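PDB 2GNP: transcriptional regulator from Streptococcus pneumoniae, which is a putative sugar-binding transcriptional regulator, probably sensing a sugar-type effector through its Rossmann-like domain. Local coordinates for residues A[123-128]-A[207-212]; A[189-194]-A[211-216]. All blocks are in the same frame, centred on the assembly; numbering follows the deposited sequence.

Both contacts use the chain leaving helix 204-207: interaction 1 its first part, 207-212, which begins on the last residue of that helix, and interaction 2 the continuation, 211-216, which runs into helix 215-218; I211 and A212 belong to both. Their centres are about 10 Å apart. Along the chain come first the loop 123-128, ahead of helix 129-136, then the hairpin 189-194, then the shared connection. The hairpin's strand 188-190 pairs antiparallel with 153-160 in the mixed sheet of this Rossmann-like domain, whereas 123-128 lies farther out. The two contacts touch, I124 CD1 packing 3.5 Å from C192 CB. A single connection is thus fastened to an outer loop and to the sheet's hairpin.

Interaction 1 (A[123-128]-A[207-212]); sequences TIVQEN and QERTIA
The backbone oxygen of I124 takes a straight hydrogen bond from I211 N, 2.8 Å away with 167° at the hydrogen, and T210 CA adds a CA-H...O contact to the same oxygen at 3.3 Å. This is one end of an isolated beta bridge between two loops, with V125 facing T210; Q126 N to R209 O, 2.9 Å, closes its other end. The side chain of R209 then turns back on Q126, the residue after the bridged V125. Its chain bends at chi3 (51°), bringing NE to Q126 O at 2.9 Å, with the acceptor in the guanidinium plane, so both backbone polar groups of Q126 are bound by the same arginine. V125 CG1 comes obliquely against the guanidinium group, while D177 forms a salt bridge with NH1, which probably helps fix its rotation. Toward A212 the contact becomes apolar. I124 lies alongside T210, pointing the same way; chi1 (178°) puts CG1 beside the carbonyl carbon, and the turn at chi2 brings CD1 against T210 CG2. Across the bridge from there, the I211 side chain crosses that of Q126 at an angle, its CG1 3.9 Å from Q126 CG. T210 OG1 bonds back to L206 O, and I124 CD1 ends 4.0 Å from A212 CB.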
# COMPACT_ATOMS: atom_id res chain seq x y z
N THR A 123 3.61 -16.57 7.27
CA THR A 123 4.37 -16.19 6.08
C THR A 123 3.42 -15.79 4.94
O THR A 123 2.37 -16.42 4.74
CB THR A 123 5.19 -17.44 5.61
OG1 THR A 123 6.09 -17.82 6.68
CG2 THR A 123 5.99 -17.13 4.42
N ILE A 124 3.81 -14.75 4.22
CA ILE A 124 2.89 -14.14 3.24
C ILE A 124 2.46 -15.12 2.12
O ILE A 124 1.31 -15.13 1.74
CB ILE A 124 3.50 -12.81 2.68
CG1 ILE A 124 2.60 -12.16 1.62
CG2 ILE A 124 4.89 -13.05 2.13
CD1 ILE A 124 1.22 -11.75 2.14
N VAL A 125 3.38 -15.94 1.61
CA VAL A 125 3.02 -16.91 0.53
C VAL A 125 3.25 -18.35 1.05
O VAL A 125 4.38 -18.70 1.46
CB VAL A 125 3.90 -16.71 -0.76
CG1 VAL A 125 3.60 -17.83 -1.79
CG2 VAL A 125 3.68 -15.30 -1.37
N GLN A 126 2.18 -19.16 1.02
CA GLN A 126 2.25 -20.53 1.48
C GLN A 126 2.57 -21.39 0.25
O GLN A 126 2.37 -20.94 -0.91
CB GLN A 126 0.93 -20.97 2.12
CG GLN A 126 0.47 -20.11 3.29
CD GLN A 126 1.34 -20.32 4.50
OE1 GLN A 126 1.76 -19.35 5.18
NE2 GLN A 126 1.64 -21.60 4.81
N GLU A 127 3.07 -22.60 0.53
CA GLU A 127 3.39 -23.64 -0.48
C GLU A 127 2.23 -24.04 -1.40
O GLU A 127 2.41 -24.25 -2.60
CB GLU A 127 3.96 -24.86 0.27
CG GLU A 127 5.35 -24.57 0.91
CD GLU A 127 5.65 -25.37 2.18
OE1 GLU A 127 6.36 -26.40 2.06
OE2 GLU A 127 5.19 -24.99 3.30
N ASN A 128 1.02 -24.11 -0.85
CA ASN A 128 -0.16 -24.43 -1.63
C ASN A 128 -1.44 -23.91 -0.99
O ASN A 128 -1.43 -23.40 0.12
CB ASN A 128 -0.28 -25.94 -1.85
CG ASN A 128 -0.36 -26.72 -0.56
OD1 ASN A 128 -1.19 -26.45 0.32
ND2 ASN A 128 0.51 -27.71 -0.44
N GLN A 207 -2.53 -16.15 -5.96
CA GLN A 207 -3.62 -15.41 -5.27
C GLN A 207 -4.15 -16.25 -4.11
O GLN A 207 -4.32 -15.76 -2.99
CB GLN A 207 -4.75 -15.11 -6.27
CG GLN A 207 -6.00 -14.62 -5.63
CD GLN A 207 -7.11 -14.47 -6.62
OE1 GLN A 207 -7.58 -15.45 -7.20
NE2 GLN A 207 -7.55 -13.23 -6.83
N GLU A 208 -4.40 -17.53 -4.40
CA GLU A 208 -5.02 -18.47 -3.42
C GLU A 208 -4.02 -19.00 -2.35
O GLU A 208 -4.40 -19.71 -1.40
CB GLU A 208 -5.76 -19.62 -4.22
CG GLU A 208 -6.85 -19.06 -5.13
CD GLU A 208 -7.81 -20.11 -5.72
OE1 GLU A 208 -7.35 -21.23 -5.97
OE2 GLU A 208 -9.01 -19.76 -5.92
N ARG A 209 -2.75 -18.67 -2.47
CA ARG A 209 -1.73 -19.13 -1.57
C ARG A 209 -1.28 -17.98 -0.63
O ARG A 209 -0.38 -18.19 0.19
CB ARG A 209 -0.45 -19.60 -2.31
CG ARG A 209 -0.50 -21.00 -2.92
CD ARG A 209 0.52 -21.15 -4.08
NE ARG A 209 1.90 -20.74 -3.80
CZ ARG A 209 2.74 -20.31 -4.72
NH1 ARG A 209 2.32 -20.18 -5.97
NH2 ARG A 209 3.98 -19.97 -4.41
N THR A 210 -1.89 -16.80 -0.82
CA THR A 210 -1.36 -15.56 -0.18
C THR A 210 -2.20 -15.21 1.08
O THR A 210 -3.43 -15.23 1.06
CB THR A 210 -1.35 -14.43 -1.20
OG1 THR A 210 -0.51 -14.82 -2.29
CG2 THR A 210 -0.81 -13.10 -0.57
N ILE A 211 -1.46 -14.90 2.16
CA ILE A 211 -2.08 -14.64 3.43
C ILE A 211 -2.16 -13.11 3.56
O ILE A 211 -1.34 -12.47 4.19
CB ILE A 211 -1.31 -15.26 4.64
CG1 ILE A 211 -1.16 -16.78 4.47
CG2 ILE A 211 -2.10 -14.96 5.94
CD1 ILE A 211 -2.46 -17.52 4.30
N ALA A 212 -3.14 -12.54 2.88
CA ALA A 212 -3.31 -11.07 2.88
C ALA A 212 -4.76 -10.72 2.66
O ALA A 212 -5.55 -11.51 2.14
CB ALA A 212 -2.50 -10.47 1.71

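Interaction 2 (A[189-194]-A[211-216]); sequences EICCRF and IAISLE
R193 links a tight beta hairpin to the chain leading into helix 215-218, giving its NE to I213 O at 2.7 Å and its NH2 to A212 O at 2.9 Å. The hairpin reverses through a type I' turn, I190 to R193, closed by paired backbone hydrogen bonds between those two residues. At the end of the turn, the R193 side chain is extended from CG to NE, and the turn at chi4 (-72°) then sets the guanidinium group across the chain. Both oxygens lie near the guanidinium plane, at its edge, yet each is approached from above its own carbonyl plane, about 40° out. The aliphatic part of R193 and the L215 side chain lie alongside each other, pointing opposite ways, with R193 CD 4.1 Å from L215 CG. Next to it, L215 CD2 meets I190 CG2 at 3.8 Å. On the turn itself, C191 SG, set beside its backbone N (chi1 -67°), touches I213 CG2, and C191 O sits 3.3 Å from A212 CB. S214 OG caps D217 N at the start of the helix. With E201 forming a salt bridge to NH1, the buried arginine has a carboxylate that probably balances its charge, while two successive carbonyls fix the direction of its NE and NH2.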
# COMPACT_ATOMS: atom_id res chain seq x y z
N GLU A 189 2.46 -4.65 -7.33
CA GLU A 189 1.72 -5.29 -6.20
C GLU A 189 1.27 -4.29 -5.17
O GLU A 189 1.84 -3.21 -5.03
CB GLU A 189 2.42 -6.46 -5.53
CG GLU A 189 3.59 -6.24 -4.57
CD GLU A 189 3.46 -5.37 -3.28
OE1 GLU A 189 2.53 -5.38 -2.39
OE2 GLU A 189 4.42 -4.56 -3.11
N ILE A 190 0.18 -4.68 -4.50
CA ILE A 190 -0.36 -3.92 -3.38
C ILE A 190 -0.84 -4.95 -2.38
O ILE A 190 -1.48 -5.93 -2.75
CB ILE A 190 -1.46 -2.94 -3.90
CG1 ILE A 190 -1.85 -1.89 -2.83
CG2 ILE A 190 -2.75 -3.70 -4.47
CD1 ILE A 190 -2.78 -0.74 -3.41
N CYS A 191 -0.53 -4.75 -1.09
CA CYS A 191 -0.88 -5.74 -0.07
C CYS A 191 -0.40 -7.16 -0.46
O CYS A 191 -1.06 -8.13 -0.14
CB CYS A 191 -2.36 -5.77 0.24
SG CYS A 191 -2.88 -4.22 1.03
N CYS A 192 0.72 -7.22 -1.15
CA CYS A 192 1.36 -8.45 -1.57
C CYS A 192 0.56 -9.26 -2.60
O CYS A 192 0.80 -10.46 -2.77
CB CYS A 192 1.70 -9.29 -0.30
SG CYS A 192 2.85 -8.38 0.80
N ARG A 193 -0.34 -8.59 -3.30
CA ARG A 193 -1.11 -9.17 -4.43
C ARG A 193 -0.68 -8.51 -5.70
O ARG A 193 -0.51 -7.29 -5.75
CB ARG A 193 -2.60 -9.13 -4.21
CG ARG A 193 -2.94 -10.03 -2.99
CD ARG A 193 -4.42 -9.88 -2.69
NE ARG A 193 -4.86 -10.70 -1.56
CZ ARG A 193 -4.97 -12.03 -1.61
NH1 ARG A 193 -4.67 -12.68 -2.76
NH2 ARG A 193 -5.36 -12.72 -0.52
N PHE A 194 -0.48 -9.35 -6.72
CA PHE A 194 0.17 -8.96 -7.97
C PHE A 194 -0.89 -8.72 -9.00
O PHE A 194 -1.78 -9.56 -9.17
CB PHE A 194 1.18 -10.05 -8.39
CG PHE A 194 2.35 -10.12 -7.42
CD1 PHE A 194 3.45 -9.30 -7.63
CD2 PHE A 194 2.31 -10.92 -6.27
CE1 PHE A 194 4.50 -9.30 -6.74
CE2 PHE A 194 3.39 -10.88 -5.34
CZ PHE A 194 4.47 -10.09 -5.61
N ILE A 211 -1.46 -14.90 2.16
CA ILE A 211 -2.08 -14.64 3.43
C ILE A 211 -2.16 -13.11 3.56
O ILE A 211 -1.34 -12.47 4.19
CB ILE A 211 -1.31 -15.26 4.64
CG1 ILE A 211 -1.16 -16.78 4.47
CG2 ILE A 211 -2.10 -14.96 5.94
CD1 ILE A 211 -2.46 -17.52 4.30
N ALA A 212 -3.14 -12.54 2.88
CA ALA A 212 -3.31 -11.07 2.88
C ALA A 212 -4.76 -10.72 2.66
O ALA A 212 -5.55 -11.51 2.14
CB ALA A 212 -2.50 -10.47 1.71
N ILE A 213 -5.11 -9.49 3.02
CA ILE A 213 -6.43 -8.97 2.65
C ILE A 213 -6.67 -9.13 1.16
O ILE A 213 -5.77 -9.00 0.38
CB ILE A 213 -6.59 -7.50 3.08
CG1 ILE A 213 -8.03 -7.01 2.98
CG2 ILE A 213 -5.61 -6.56 2.34
CD1 ILE A 213 -8.18 -5.57 3.61
N SER A 214 -7.90 -9.48 0.79
CA SER A 214 -8.21 -9.52 -0.66
C SER A 214 -8.30 -8.13 -1.28
O SER A 214 -8.61 -7.15 -0.60
CB SER A 214 -9.52 -10.27 -0.87
OG SER A 214 -10.65 -9.53 -0.41
N LEU A 215 -8.08 -8.03 -2.61
CA LEU A 215 -8.28 -6.74 -3.29
C LEU A 215 -9.74 -6.27 -3.16
O LEU A 215 -9.99 -5.08 -2.93
CB LEU A 215 -7.89 -6.88 -4.78
CG LEU A 215 -6.45 -7.22 -5.05
CD1 LEU A 215 -6.15 -7.08 -6.54
CD2 LEU A 215 -5.53 -6.27 -4.28
N GLU A 216 -10.68 -7.23 -3.21
CA GLU A 216 -12.09 -6.94 -2.97
C GLU A 216 -12.35 -6.25 -1.63
O GLU A 216 -13.03 -5.21 -1.57
CB GLU A 216 -12.87 -8.26 -3.06
CG GLU A 216 -14.35 -8.18 -2.77
CD GLU A 216 -15.15 -7.41 -3.82
OE1 GLU A 216 -14.71 -7.25 -5.02
OE2 GLU A 216 -16.23 -6.93 -3.42